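Local coordinates for protein cyclodipeptide synthase, BtCDPS (Bacillus thermoamylovorans, PDB 6ZTU) that probably transfers aminoacyl groups, joining two amino acids into a cyclic dipeptide, at residues G65-N70 with Y111-F116; K120-V125 with E180-L185; S186-L191 with D221-I226. One frame throughout, in Å; residues are numbered along the deposited sequence.

Interaction 1: G65-N70 with Y111-F116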
ATOM      1  N   GLY A  65       3.453   8.469   1.690  1.00 23.70           N
ATOM      2  CA  GLY A  65       4.349   9.392   2.351  1.00 25.11           C
ATOM      3  C   GLY A  65       5.140  10.224   1.357  1.00 26.94           C
ATOM      4  O   GLY A  65       4.776  10.348   0.186  1.00 27.23           O
ATOM      5  N   ASP A  66       6.264  10.772   1.843  1.00 27.74           N
ATOM      6  CA  ASP A  66       7.003  11.799   1.106  1.00 29.95           C
ATOM      7  C   ASP A  66       7.442  11.312  -0.265  1.00 32.46           C
ATOM      8  O   ASP A  66       7.463  12.085  -1.231  1.00 29.18           O
ATOM      9  CB  ASP A  66       8.231  12.238   1.897  1.00 27.90           C
ATOM     10  CG  ASP A  66       7.885  12.753   3.278  1.00 37.73           C
ATOM     11  OD1 ASP A  66       6.771  13.281   3.457  1.00 38.33           O
ATOM     12  OD2 ASP A  66       8.744  12.644   4.176  1.00 38.33           O
ATOM     13  N   GLU A  67       7.827  10.041  -0.368  1.00 25.05           N
ATOM     14  CA  GLU A  67       8.376   9.550  -1.624  1.00 25.61           C
ATOM     15  C   GLU A  67       7.347   9.472  -2.734  1.00 28.06           C
ATOM     16  O   GLU A  67       7.708   9.086  -3.853  1.00 28.87           O
ATOM     17  CB  GLU A  67       9.011   8.170  -1.414  1.00 26.62           C
ATOM     18  CG  GLU A  67      10.388   8.197  -0.768  1.00 26.59           C
ATOM     19  CD  GLU A  67      10.337   8.342   0.750  1.00 31.85           C
ATOM     20  OE1 GLU A  67       9.231   8.315   1.335  1.00 29.91           O
ATOM     21  OE2 GLU A  67      11.412   8.488   1.366  1.00 34.87           O
ATOM     22  N   ALA A  68       6.079   9.800  -2.471  1.00 26.63           N
ATOM     23  CA  ALA A  68       5.115   9.846  -3.561  1.00 26.85           C
ATOM     24  C   ALA A  68       5.531  10.860  -4.620  1.00 29.92           C
ATOM     25  O   ALA A  68       5.196  10.694  -5.797  1.00 30.71           O
ATOM     26  CB  ALA A  68       3.724  10.177  -3.031  1.00 30.86           C
ATOM     27  N   LYS A  69       6.271  11.906  -4.225  1.00 31.23           N
ATOM     28  CA  LYS A  69       6.753  12.874  -5.212  1.00 31.66           C
ATOM     29  C   LYS A  69       7.700  12.228  -6.221  1.00 30.67           C
ATOM     30  O   LYS A  69       7.755  12.660  -7.379  1.00 32.12           O
ATOM     31  CB  LYS A  69       7.427  14.058  -4.509  1.00 30.43           C
ATOM     32  CG  LYS A  69       8.815  13.799  -3.960  1.00 34.23           C
ATOM     33  CD  LYS A  69       9.341  15.034  -3.223  1.00 40.12           C
ATOM     34  CE  LYS A  69      10.844  15.221  -3.416  1.00 44.24           C
ATOM     35  NZ  LYS A  69      11.555  13.969  -3.833  1.00 45.96           N
ATOM     36  N   ASN A  70       8.427  11.180  -5.815  1.00 29.10           N
ATOM     37  CA  ASN A  70       9.354  10.510  -6.727  1.00 31.80           C
ATOM     38  C   ASN A  70       8.638   9.934  -7.932  1.00 33.82           C
ATOM     39  O   ASN A  70       9.212   9.883  -9.030  1.00 32.77           O
ATOM     40  CB  ASN A  70      10.109   9.390  -6.010  1.00 30.02           C
ATOM     41  CG  ASN A  70      11.047   9.908  -4.960  1.00 29.76           C
ATOM     42  OD1 ASN A  70      10.695  10.823  -4.211  1.00 36.17           O
ATOM     43  ND2 ASN A  70      12.250   9.343  -4.889  1.00 29.71           N
ATOM     44  N   TYR A 111      -2.726   7.234   8.526  1.00 24.94           N
ATOM     45  CA  TYR A 111      -1.306   7.568   8.558  1.00 23.61           C
ATOM     46  C   TYR A 111      -0.751   7.536   7.140  1.00 22.83           C
ATOM     47  O   TYR A 111      -1.318   6.890   6.256  1.00 22.92           O
ATOM     48  CB  TYR A 111      -0.510   6.583   9.427  1.00 23.65           C
ATOM     49  CG  TYR A 111      -1.121   6.394  10.787  1.00 25.31           C
ATOM     50  CD1 TYR A 111      -2.073   5.410  11.019  1.00 27.35           C
ATOM     51  CD2 TYR A 111      -0.771   7.232  11.832  1.00 26.02           C
ATOM     52  CE1 TYR A 111      -2.653   5.264  12.266  1.00 28.23           C
ATOM     53  CE2 TYR A 111      -1.343   7.090  13.075  1.00 25.37           C
ATOM     54  CZ  TYR A 111      -2.282   6.110  13.286  1.00 28.12           C
ATOM     55  OH  TYR A 111      -2.847   5.982  14.537  1.00 30.73           O
ATOM     56  N   THR A 112       0.354   8.250   6.925  1.00 24.36           N
ATOM     57  CA  THR A 112       1.175   8.027   5.738  1.00 22.80           C
ATOM     58  C   THR A 112       2.331   7.101   6.096  1.00 23.23           C
ATOM     59  O   THR A 112       2.697   6.946   7.270  1.00 22.95           O
ATOM     60  CB  THR A 112       1.740   9.328   5.141  1.00 25.02           C
ATOM     61  OG1 THR A 112       2.944   9.702   5.829  1.00 27.08           O
ATOM     62  CG2 THR A 112       0.736  10.463   5.207  1.00 26.94           C
ATOM     63  N   PHE A 113       2.931   6.493   5.068  1.00 23.02           N
ATOM     64  CA  PHE A 113       4.049   5.625   5.421  1.00 24.15           C
ATOM     65  C   PHE A 113       5.300   6.397   5.838  1.00 23.49           C
ATOM     66  O   PHE A 113       6.306   5.764   6.161  1.00 24.96           O
ATOM     67  CB  PHE A 113       4.361   4.601   4.298  1.00 23.78           C
ATOM     68  CG  PHE A 113       4.732   5.176   2.936  1.00 22.06           C
ATOM     69  CD1 PHE A 113       5.878   5.944   2.761  1.00 26.13           C
ATOM     70  CD2 PHE A 113       3.985   4.847   1.818  1.00 22.94           C
ATOM     71  CE1 PHE A 113       6.232   6.429   1.497  1.00 25.54           C
ATOM     72  CE2 PHE A 113       4.335   5.317   0.545  1.00 23.70           C
ATOM     73  CZ  PHE A 113       5.462   6.107   0.393  1.00 25.43           C
ATOM     74  N   SER A 114       5.258   7.731   5.879  1.00 22.86           N
ATOM     75  CA  SER A 114       6.341   8.536   6.432  1.00 26.09           C
ATOM     76  C   SER A 114       6.147   8.885   7.904  1.00 25.94           C
ATOM     77  O   SER A 114       6.984   9.598   8.469  1.00 26.87           O
ATOM     78  CB  SER A 114       6.497   9.834   5.638  1.00 27.66           C
ATOM     79  OG  SER A 114       6.888   9.563   4.302  1.00 27.38           O
ATOM     80  N   ASP A 115       5.089   8.395   8.543  1.00 23.32           N
ATOM     81  CA  ASP A 115       4.750   8.803   9.905  1.00 22.38           C
ATOM     82  C   ASP A 115       5.418   7.944  10.973  1.00 25.50           C
ATOM     83  O   ASP A 115       5.030   8.029  12.153  1.00 24.48           O
ATOM     84  CB  ASP A 115       3.230   8.758  10.105  1.00 24.69           C
ATOM     85  CG  ASP A 115       2.498   9.845   9.344  1.00 28.90           C
ATOM     86  OD1 ASP A 115       3.152  10.796   8.877  1.00 37.80           O
ATOM     87  OD2 ASP A 115       1.267   9.753   9.217  1.00 25.80           O
ATOM     88  N   PHE A 116       6.413   7.129  10.597  1.00 21.70           N
ATOM     89  CA  PHE A 116       6.945   6.081  11.466  1.00 23.94           C
ATOM     90  C   PHE A 116       8.472   6.114  11.537  1.00 20.71           C
ATOM     91  O   PHE A 116       9.105   5.121  11.878  1.00 24.28           O
ATOM     92  CB  PHE A 116       6.422   4.712  11.012  1.00 25.46           C
ATOM     93  CG  PHE A 116       4.934   4.600  11.144  1.00 23.11           C
ATOM     94  CD1 PHE A 116       4.366   4.080  12.294  1.00 27.03           C
ATOM     95  CD2 PHE A 116       4.096   5.119  10.158  1.00 23.69           C
ATOM     96  CE1 PHE A 116       2.983   4.020  12.443  1.00 27.12           C
ATOM     97  CE2 PHE A 116       2.715   5.059  10.297  1.00 24.26           C
ATOM     98  CZ  PHE A 116       2.159   4.522  11.439  1.00 24.89           C
TER
HETATM   99  O   HOH W   1       3.806  12.476   5.007  1.00 41.91           O
HETATM  100  O   HOH W   2       9.196   8.423   4.056  1.00 31.18           O
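The backbone N of Gly65 sits over the centre of the Phe113 ring, 3.2 Å above its plane, and Gly65 CA adds a CH-pi contact on this face, 3.9 Å from the ring centroid. The pair lies in the Rossmann-like fold of the family, where the neighbouring parallel strands 58-63 and 110-112 run out into loops. A CB on Gly65 would collide with Ser114 OG and Phe113 CD1, so the two turns come this close only because that atom is absent. Phe113 is brought under the glycine by a chi1 of 60°, with CG between the backbone N and the carbonyl carbon. At the ring's edge, in its plane, Glu67 OE1 comes 3.5 Å from Phe113 CE1. Tyr176 meets the same ring edge-to-face, and the bound hexanediol is nearby.

One direct hydrogen bond joins the segments: Asp66 N donates to Ser114 OG at 2.8 Å, nearly straight at 164°. The serine is presented by a type I turn, Thr112 to Asp115, in which Ser114 N donates to Thr112 OG1 as an ST turn. A water completes the link, 2.7 Å from Glu67 OE1, to which it donates, and 2.6 Å from Ser114 OG.

Interaction 2: K120-V125 with E180-L185. With 0RE ((2S)-hexane-1,2-diol), chain B.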
ATOM      1  N   LYS A 120      10.607   1.780  15.885  1.00 21.60           N
ATOM      2  CA  LYS A 120      11.726   0.858  15.727  1.00 22.96           C
ATOM      3  C   LYS A 120      11.396  -0.256  14.743  1.00 22.97           C
ATOM      4  O   LYS A 120      12.278  -0.721  14.013  1.00 26.21           O
ATOM      5  CB  LYS A 120      12.128   0.259  17.074  1.00 26.61           C
ATOM      6  CG  LYS A 120      13.359  -0.642  17.007  1.00 28.88           C
ATOM      7  CD  LYS A 120      14.006  -0.834  18.377  1.00 32.06           C
ATOM      8  CE  LYS A 120      15.297  -1.639  18.296  1.00 35.16           C
ATOM      9  NZ  LYS A 120      15.040  -3.097  18.232  1.00 41.82           N
ATOM     10  N   ILE A 121      10.147  -0.721  14.723  1.00 22.23           N
ATOM     11  CA  ILE A 121       9.821  -1.807  13.804  1.00 20.91           C
ATOM     12  C   ILE A 121       9.913  -1.320  12.366  1.00 21.85           C
ATOM     13  O   ILE A 121      10.521  -1.981  11.511  1.00 22.76           O
ATOM     14  CB  ILE A 121       8.429  -2.400  14.096  1.00 21.38           C
ATOM     15  CG1 ILE A 121       8.243  -2.708  15.589  1.00 24.29           C
ATOM     16  CG2 ILE A 121       8.214  -3.655  13.237  1.00 24.42           C
ATOM     17  CD1 ILE A 121       9.185  -3.743  16.125  1.00 25.10           C
ATOM     18  N   TYR A 122       9.308  -0.163  12.074  1.00 20.41           N
ATOM     19  CA  TYR A 122       9.367   0.362  10.715  1.00 21.06           C
ATOM     20  C   TYR A 122      10.813   0.534  10.267  1.00 23.41           C
ATOM     21  O   TYR A 122      11.180   0.156   9.143  1.00 21.86           O
ATOM     22  CB  TYR A 122       8.615   1.700  10.604  1.00 19.79           C
ATOM     23  CG  TYR A 122       8.772   2.268   9.213  1.00 20.85           C
ATOM     24  CD1 TYR A 122       7.890   1.920   8.195  1.00 20.06           C
ATOM     25  CD2 TYR A 122       9.848   3.100   8.900  1.00 21.45           C
ATOM     26  CE1 TYR A 122       8.057   2.408   6.905  1.00 24.78           C
ATOM     27  CE2 TYR A 122      10.033   3.580   7.609  1.00 23.79           C
ATOM     28  CZ  TYR A 122       9.137   3.230   6.618  1.00 24.09           C
ATOM     29  OH  TYR A 122       9.304   3.726   5.337  1.00 21.03           O
ATOM     30  N   ASN A 123      11.647   1.123  11.129  1.00 22.48           N
ATOM     31  CA  ASN A 123      13.009   1.438  10.719  1.00 25.36           C
ATOM     32  C   ASN A 123      13.822   0.175  10.497  1.00 25.42           C
ATOM     33  O   ASN A 123      14.601   0.096   9.543  1.00 26.06           O
ATOM     34  CB  ASN A 123      13.684   2.329  11.762  1.00 26.43           C
ATOM     35  CG  ASN A 123      13.286   3.784  11.615  1.00 34.47           C
ATOM     36  OD1 ASN A 123      13.014   4.251  10.506  1.00 33.56           O
ATOM     37  ND2 ASN A 123      13.248   4.511  12.726  1.00 36.52           N
ATOM     38  N   GLU A 124      13.656  -0.825  11.361  1.00 22.52           N
ATOM     39  CA  GLU A 124      14.463  -2.031  11.213  1.00 22.79           C
ATOM     40  C   GLU A 124      14.033  -2.838   9.994  1.00 22.92           C
ATOM     41  O   GLU A 124      14.881  -3.371   9.272  1.00 24.77           O
ATOM     42  CB  GLU A 124      14.397  -2.847  12.493  1.00 26.36           C
ATOM     43  CG  GLU A 124      15.122  -2.093  13.605  1.00 35.40           C
ATOM     44  CD  GLU A 124      15.412  -2.932  14.826  1.00 41.91           C
ATOM     45  OE1 GLU A 124      14.577  -3.787  15.181  1.00 42.18           O
ATOM     46  OE2 GLU A 124      16.485  -2.718  15.430  1.00 47.31           O
ATOM     47  N   VAL A 125      12.731  -2.914   9.729  1.00 20.36           N
ATOM     48  CA  VAL A 125      12.296  -3.575   8.495  1.00 20.48           C
ATOM     49  C   VAL A 125      12.778  -2.802   7.272  1.00 22.38           C
ATOM     50  O   VAL A 125      13.255  -3.391   6.290  1.00 21.51           O
ATOM     51  CB  VAL A 125      10.768  -3.743   8.502  1.00 21.92           C
ATOM     52  CG1 VAL A 125      10.288  -4.295   7.157  1.00 21.36           C
ATOM     53  CG2 VAL A 125      10.364  -4.668   9.635  1.00 23.39           C
ATOM     54  N   GLU A 180       7.386   2.050   1.266  1.00 18.73           N
ATOM     55  CA  GLU A 180       6.082   1.465   1.587  1.00 21.01           C
ATOM     56  C   GLU A 180       6.196  -0.000   1.987  1.00 22.11           C
ATOM     57  O   GLU A 180       5.329  -0.513   2.704  1.00 19.80           O
ATOM     58  CB  GLU A 180       5.117   1.584   0.399  1.00 21.56           C
ATOM     59  CG  GLU A 180       5.546   0.760  -0.828  1.00 22.15           C
ATOM     60  CD  GLU A 180       4.514   0.720  -1.960  1.00 24.42           C
ATOM     61  OE1 GLU A 180       3.343   1.102  -1.750  1.00 26.36           O
ATOM     62  OE2 GLU A 180       4.896   0.303  -3.086  1.00 25.89           O
ATOM     63  N   LEU A 181       7.237  -0.690   1.525  1.00 19.84           N
ATOM     64  CA  LEU A 181       7.331  -2.130   1.762  1.00 19.51           C
ATOM     65  C   LEU A 181       7.265  -2.553   3.227  1.00 19.94           C
ATOM     66  O   LEU A 181       6.688  -3.621   3.487  1.00 18.49           O
ATOM     67  CB  LEU A 181       8.612  -2.684   1.122  1.00 20.32           C
ATOM     68  CG  LEU A 181       8.456  -3.139  -0.325  1.00 22.52           C
ATOM     69  CD1 LEU A 181       9.801  -3.609  -0.855  1.00 22.55           C
ATOM     70  CD2 LEU A 181       7.421  -4.276  -0.445  1.00 22.37           C
ATOM     71  N   PRO A 182       7.820  -1.830   4.215  1.00 21.40           N
ATOM     72  CA  PRO A 182       7.699  -2.344   5.588  1.00 19.36           C
ATOM     73  C   PRO A 182       6.263  -2.597   6.015  1.00 19.11           C
ATOM     74  O   PRO A 182       6.040  -3.465   6.869  1.00 20.12           O
ATOM     75  CB  PRO A 182       8.360  -1.249   6.441  1.00 18.90           C
ATOM     76  CG  PRO A 182       9.359  -0.623   5.513  1.00 20.22           C
ATOM     77  CD  PRO A 182       8.647  -0.604   4.174  1.00 18.51           C
ATOM     78  N   PHE A 183       5.283  -1.878   5.452  1.00 18.97           N
ATOM     79  CA  PHE A 183       3.892  -2.132   5.825  1.00 19.22           C
ATOM     80  C   PHE A 183       3.341  -3.396   5.175  1.00 21.86           C
ATOM     81  O   PHE A 183       2.488  -4.055   5.773  1.00 21.22           O
ATOM     82  CB  PHE A 183       3.011  -0.928   5.488  1.00 20.41           C
ATOM     83  CG  PHE A 183       3.222   0.207   6.431  1.00 19.34           C
ATOM     84  CD1 PHE A 183       2.554   0.224   7.648  1.00 20.39           C
ATOM     85  CD2 PHE A 183       4.145   1.200   6.154  1.00 22.13           C
ATOM     86  CE1 PHE A 183       2.779   1.240   8.555  1.00 22.21           C
ATOM     87  CE2 PHE A 183       4.359   2.219   7.060  1.00 24.86           C
ATOM     88  CZ  PHE A 183       3.681   2.223   8.254  1.00 22.01           C
ATOM     89  N   PHE A 184       3.822  -3.750   3.974  1.00 19.41           N
ATOM     90  CA  PHE A 184       3.494  -5.047   3.382  1.00 21.18           C
ATOM     91  C   PHE A 184       4.047  -6.188   4.222  1.00 21.03           C
ATOM     92  O   PHE A 184       3.449  -7.268   4.292  1.00 21.47           O
ATOM     93  CB  PHE A 184       4.095  -5.181   1.975  1.00 21.84           C
ATOM     94  CG  PHE A 184       3.493  -4.288   0.914  1.00 20.60           C
ATOM     95  CD1 PHE A 184       3.631  -2.907   0.963  1.00 21.75           C
ATOM     96  CD2 PHE A 184       2.859  -4.855  -0.195  1.00 23.11           C
ATOM     97  CE1 PHE A 184       3.111  -2.110  -0.053  1.00 24.47           C
ATOM     98  CE2 PHE A 184       2.342  -4.059  -1.220  1.00 24.97           C
ATOM     99  CZ  PHE A 184       2.473  -2.682  -1.146  1.00 26.43           C
ATOM    100  N   LEU A 185       5.240  -6.000   4.794  1.00 19.81           N
ATOM    101  CA  LEU A 185       5.953  -7.068   5.477  1.00 19.13           C
ATOM    102  C   LEU A 185       5.554  -7.196   6.938  1.00 23.08           C
ATOM    103  O   LEU A 185       5.497  -8.314   7.470  1.00 23.85           O
ATOM    104  CB  LEU A 185       7.465  -6.829   5.403  1.00 19.62           C
ATOM    105  CG  LEU A 185       8.064  -6.802   3.998  1.00 20.82           C
ATOM    106  CD1 LEU A 185       9.500  -6.309   4.052  1.00 22.63           C
ATOM    107  CD2 LEU A 185       7.972  -8.200   3.396  1.00 23.01           C
TER
HETATM  108  O01 0RE B 301       0.972   0.068  -2.947  1.00 43.67           O
HETATM  109  C02 0RE B 301      -0.420   0.117  -2.933  1.00 43.91           C
HETATM  110  C03 0RE B 301      -0.896   0.002  -1.488  1.00 36.16           C
HETATM  111  O04 0RE B 301      -0.856  -1.341  -1.088  1.00 39.28           O
HETATM  112  C05 0RE B 301       0.008   0.855  -0.607  1.00 38.04           C
HETATM  113  C06 0RE B 301      -0.073   2.318  -1.041  1.00 36.67           C
HETATM  114  C07 0RE B 301       0.951   3.111  -0.237  1.00 37.19           C
HETATM  115  C08 0RE B 301       0.162   4.037   0.672  1.00 31.68           C
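Tyr122 of helix 120-135 brings its ring up to Pro182 and Phe183 at the kink of helix 167-191, a helix-helix crossing in the helical layer beside the Rossmann-like sheet. The short axes approach to 9.1 Å at 108°. From CB the chain swings CG anti to the backbone N (chi1 176°), which carries the ring across to the proline. CD1 then touches both Pro182 CB and Phe183 CE2, while CD2 turns to the loop carbonyl of Phe116. CE1 makes the nearest approach, 3.6 Å from Pro182 CG, and CZ follows at 4.0 Å from that same CG. At the tip, OH hydrogen-bonds to Ala179 O, so the buried hydroxyl is satisfied within the turn of helix just before Pro182. The Tyr122 and Phe183 rings meet obliquely, centroids 5.7 Å apart and planes at 42°.

One turn further on, Val125 CG1 lies 3.7 Å from Pro182 CB and 3.8 Å from Leu185 CD1, completing an apolar seam along the crossing. Pro182 has no amide hydrogen to offer the preceding turn, and its ring instead packs between Tyr122 and Val125. Other side chains of the same kinked helix serve the pocket seen to hold hexanediol. Phe184 turns its ring edge to the diol's O01, with CZ 3.6 Å from that oxygen. Glu180 points its CB away from helix 120-135, runs extended beyond CG, and its OE1 accepts a hydrogen bond from O01 of the diol at 2.9 Å.

Interaction 3: S186-L191 with D221-I226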
ATOM      1  N   SER A 186       5.260  -6.063   7.592  1.00 20.38           N
ATOM      2  CA  SER A 186       5.112  -6.061   9.046  1.00 21.19           C
ATOM      3  C   SER A 186       4.163  -4.971   9.542  1.00 22.01           C
ATOM      4  O   SER A 186       4.370  -4.436  10.637  1.00 23.27           O
ATOM      5  CB  SER A 186       6.480  -5.877   9.728  1.00 23.17           C
ATOM      6  OG  SER A 186       7.422  -6.865   9.307  1.00 25.12           O
ATOM      7  N   GLY A 187       3.110  -4.644   8.783  1.00 21.88           N
ATOM      8  CA  GLY A 187       2.232  -3.543   9.176  1.00 19.96           C
ATOM      9  C   GLY A 187       1.590  -3.720  10.545  1.00 21.94           C
ATOM     10  O   GLY A 187       1.489  -2.760  11.314  1.00 22.18           O
ATOM     11  N   ALA A 188       1.140  -4.939  10.865  1.00 22.57           N
ATOM     12  CA  ALA A 188       0.523  -5.167  12.173  1.00 22.47           C
ATOM     13  C   ALA A 188       1.487  -4.812  13.297  1.00 23.38           C
ATOM     14  O   ALA A 188       1.117  -4.121  14.258  1.00 24.76           O
ATOM     15  CB  ALA A 188       0.068  -6.619  12.312  1.00 22.46           C
ATOM     16  N   SER A 189       2.730  -5.284  13.195  1.00 22.14           N
ATOM     17  CA  SER A 189       3.698  -5.058  14.259  1.00 25.40           C
ATOM     18  C   SER A 189       4.143  -3.607  14.309  1.00 26.68           C
ATOM     19  O   SER A 189       4.396  -3.080  15.402  1.00 26.62           O
ATOM     20  CB  SER A 189       4.898  -5.978  14.069  1.00 25.86           C
ATOM     21  OG  SER A 189       4.551  -7.313  14.400  1.00 28.59           O
ATOM     22  N   ILE A 190       4.243  -2.941  13.153  1.00 23.01           N
ATOM     23  CA  ILE A 190       4.554  -1.503  13.153  1.00 22.28           C
ATOM     24  C   ILE A 190       3.472  -0.719  13.890  1.00 23.42           C
ATOM     25  O   ILE A 190       3.762   0.174  14.705  1.00 23.55           O
ATOM     26  CB  ILE A 190       4.720  -0.985  11.710  1.00 21.48           C
ATOM     27  CG1 ILE A 190       5.973  -1.580  11.070  1.00 21.56           C
ATOM     28  CG2 ILE A 190       4.756   0.560  11.676  1.00 23.83           C
ATOM     29  CD1 ILE A 190       5.994  -1.351   9.552  1.00 20.85           C
ATOM     30  N   LEU A 191       2.203  -1.028  13.603  1.00 22.10           N
ATOM     31  CA  LEU A 191       1.105  -0.251  14.168  1.00 22.10           C
ATOM     32  C   LEU A 191       0.742  -0.676  15.589  1.00 22.20           C
ATOM     33  O   LEU A 191       0.186   0.136  16.344  1.00 26.93           O
ATOM     34  CB  LEU A 191      -0.127  -0.357  13.270  1.00 22.69           C
ATOM     35  CG  LEU A 191      -0.023   0.352  11.914  1.00 25.22           C
ATOM     36  CD1 LEU A 191      -1.036  -0.254  10.953  1.00 26.41           C
ATOM     37  CD2 LEU A 191      -0.273   1.838  12.085  1.00 26.75           C
ATOM     38  N   ASP A 221       4.975 -13.251  10.780  1.00 26.60           N
ATOM     39  CA  ASP A 221       4.021 -14.347  10.930  1.00 26.33           C
ATOM     40  C   ASP A 221       2.605 -13.853  11.162  1.00 26.12           C
ATOM     41  O   ASP A 221       1.645 -14.581  10.878  1.00 27.54           O
ATOM     42  CB  ASP A 221       4.425 -15.243  12.104  1.00 28.45           C
ATOM     43  CG  ASP A 221       5.651 -16.061  11.822  1.00 37.05           C
ATOM     44  OD1 ASP A 221       6.015 -16.218  10.638  1.00 32.61           O
ATOM     45  OD2 ASP A 221       6.261 -16.554  12.798  1.00 42.54           O
ATOM     46  N   ASN A 222       2.451 -12.642  11.701  1.00 23.91           N
ATOM     47  CA  ASN A 222       1.152 -12.053  11.997  1.00 22.90           C
ATOM     48  C   ASN A 222       0.696 -11.070  10.926  1.00 24.33           C
ATOM     49  O   ASN A 222      -0.223 -10.280  11.175  1.00 21.37           O
ATOM     50  CB  ASN A 222       1.181 -11.340  13.356  1.00 24.31           C
ATOM     51  CG  ASN A 222       2.105 -10.141  13.353  1.00 25.78           C
ATOM     52  OD1 ASN A 222       2.996 -10.031  12.501  1.00 26.71           O
ATOM     53  ND2 ASN A 222       1.908  -9.234  14.311  1.00 24.21           N
ATOM     54  N   GLN A 223       1.316 -11.106   9.748  1.00 22.46           N
ATOM     55  CA  GLN A 223       1.016 -10.184   8.660  1.00 21.36           C
ATOM     56  C   GLN A 223       0.475 -10.965   7.467  1.00 21.25           C
ATOM     57  O   GLN A 223       1.048 -11.988   7.089  1.00 22.91           O
ATOM     58  CB  GLN A 223       2.278  -9.405   8.262  1.00 23.28           C
ATOM     59  CG  GLN A 223       2.015  -8.302   7.233  1.00 21.86           C
ATOM     60  CD  GLN A 223       1.190  -7.165   7.814  1.00 24.45           C
ATOM     61  OE1 GLN A 223       1.065  -7.035   9.033  1.00 24.35           O
ATOM     62  NE2 GLN A 223       0.622  -6.339   6.946  1.00 21.53           N
ATOM     63  N   GLY A 224      -0.625 -10.473   6.883  1.00 20.98           N
ATOM     64  CA  GLY A 224      -1.169 -11.040   5.665  1.00 21.39           C
ATOM     65  C   GLY A 224      -1.413  -9.969   4.618  1.00 21.54           C
ATOM     66  O   GLY A 224      -1.311  -8.767   4.880  1.00 21.86           O
ATOM     67  N   TYR A 225      -1.754 -10.430   3.415  1.00 19.91           N
ATOM     68  CA  TYR A 225      -2.094  -9.570   2.289  1.00 20.54           C
ATOM     69  C   TYR A 225      -3.337 -10.130   1.627  1.00 23.04           C
ATOM     70  O   TYR A 225      -3.410 -11.340   1.392  1.00 23.86           O
ATOM     71  CB  TYR A 225      -0.944  -9.518   1.270  1.00 21.70           C
ATOM     72  CG  TYR A 225      -1.183  -8.587   0.091  1.00 21.08           C
ATOM     73  CD1 TYR A 225      -0.750  -7.266   0.132  1.00 24.34           C
ATOM     74  CD2 TYR A 225      -1.825  -9.038  -1.072  1.00 22.13           C
ATOM     75  CE1 TYR A 225      -0.964  -6.404  -0.953  1.00 23.08           C
ATOM     76  CE2 TYR A 225      -2.039  -8.177  -2.164  1.00 22.63           C
ATOM     77  CZ  TYR A 225      -1.592  -6.871  -2.097  1.00 23.96           C
ATOM     78  OH  TYR A 225      -1.794  -6.010  -3.172  1.00 23.05           O
ATOM     79  N   ILE A 226      -4.312  -9.276   1.324  1.00 22.66           N
ATOM     80  CA  ILE A 226      -5.515  -9.734   0.635  1.00 20.71           C
ATOM     81  C   ILE A 226      -5.799  -8.854  -0.567  1.00 23.14           C
ATOM     82  O   ILE A 226      -5.598  -7.636  -0.532  1.00 21.37           O
ATOM     83  CB  ILE A 226      -6.755  -9.789   1.559  1.00 21.92           C
ATOM     84  CG1 ILE A 226      -7.088  -8.409   2.149  1.00 24.43           C
ATOM     85  CG2 ILE A 226      -6.573 -10.856   2.629  1.00 22.03           C
ATOM     86  CD1 ILE A 226      -8.353  -8.406   2.955  1.00 26.10           C
TER
HETATM   87  O   HOH W   3       3.224  -7.483  11.252  1.00 23.88           O
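Two carboxamides, those of Gln223 and Asn222, lie against the kinked end of helix 167-191. Over one face of the Gln223 amide sits Gly187 N, 3.3 Å from CD; it is also near OE1, but its angle is too poor for a bond. At the oxygen end, Ala188 N donates to OE1 over 2.8 Å, almost straight at 170°, with the donor tilted 28° from the carbonyl plane. The Asn222 amide has Ala188 CB over one face, 3.8 Å from ND2, and Ser189 OG at its edge, close to its plane, accepting from ND2 at 3.3 Å. The stronger partner of this nitrogen is Lys194 O, outside the two segments. A water takes the hydrogen of Ser189 N at 3.0 Å and donates to Asn222 OD1 and Gln223 OE1. Side chain and water thus replace the helical bonds that the N-H groups of Ala188 and Ser189 lack at the kink. A leucine in place of Gln223 would probably leave Ala188 N without this acceptor and the water less firmly held.

The contact joins the helix to the start of strand 223-229, which runs between strands 11-14 and 196-200 of the mixed sheet. Ala188 also touches Ser196 of strand 196-200, while Ser186 and Ser189 reach Val125 and Ile121 of helix 120-135.

The three contacts come in series along the chain, each closing before the next opens. Helix 167-191 carries a segment of interactions 2 and 3 and is touched by Phe113 and Phe116 of interaction 1. Interactions 2 and 3, centres about 9 Å apart, use successive parts of it, against helix 120-135 and strand 223-229. Interaction 1, centred about 12 Å and 18 Å from them, joins loops after strands 58-63 and 110-112. Phe116 bridges all three, packing on Phe183 and Ile190. Interactions 1 and 3 reach the same six-stranded sheet, at its outermost strand 110-112 and at strand 223-229 near the other side. Glu180, Phe184 and nearby Phe113 place the hexanediol pocket beside this framework.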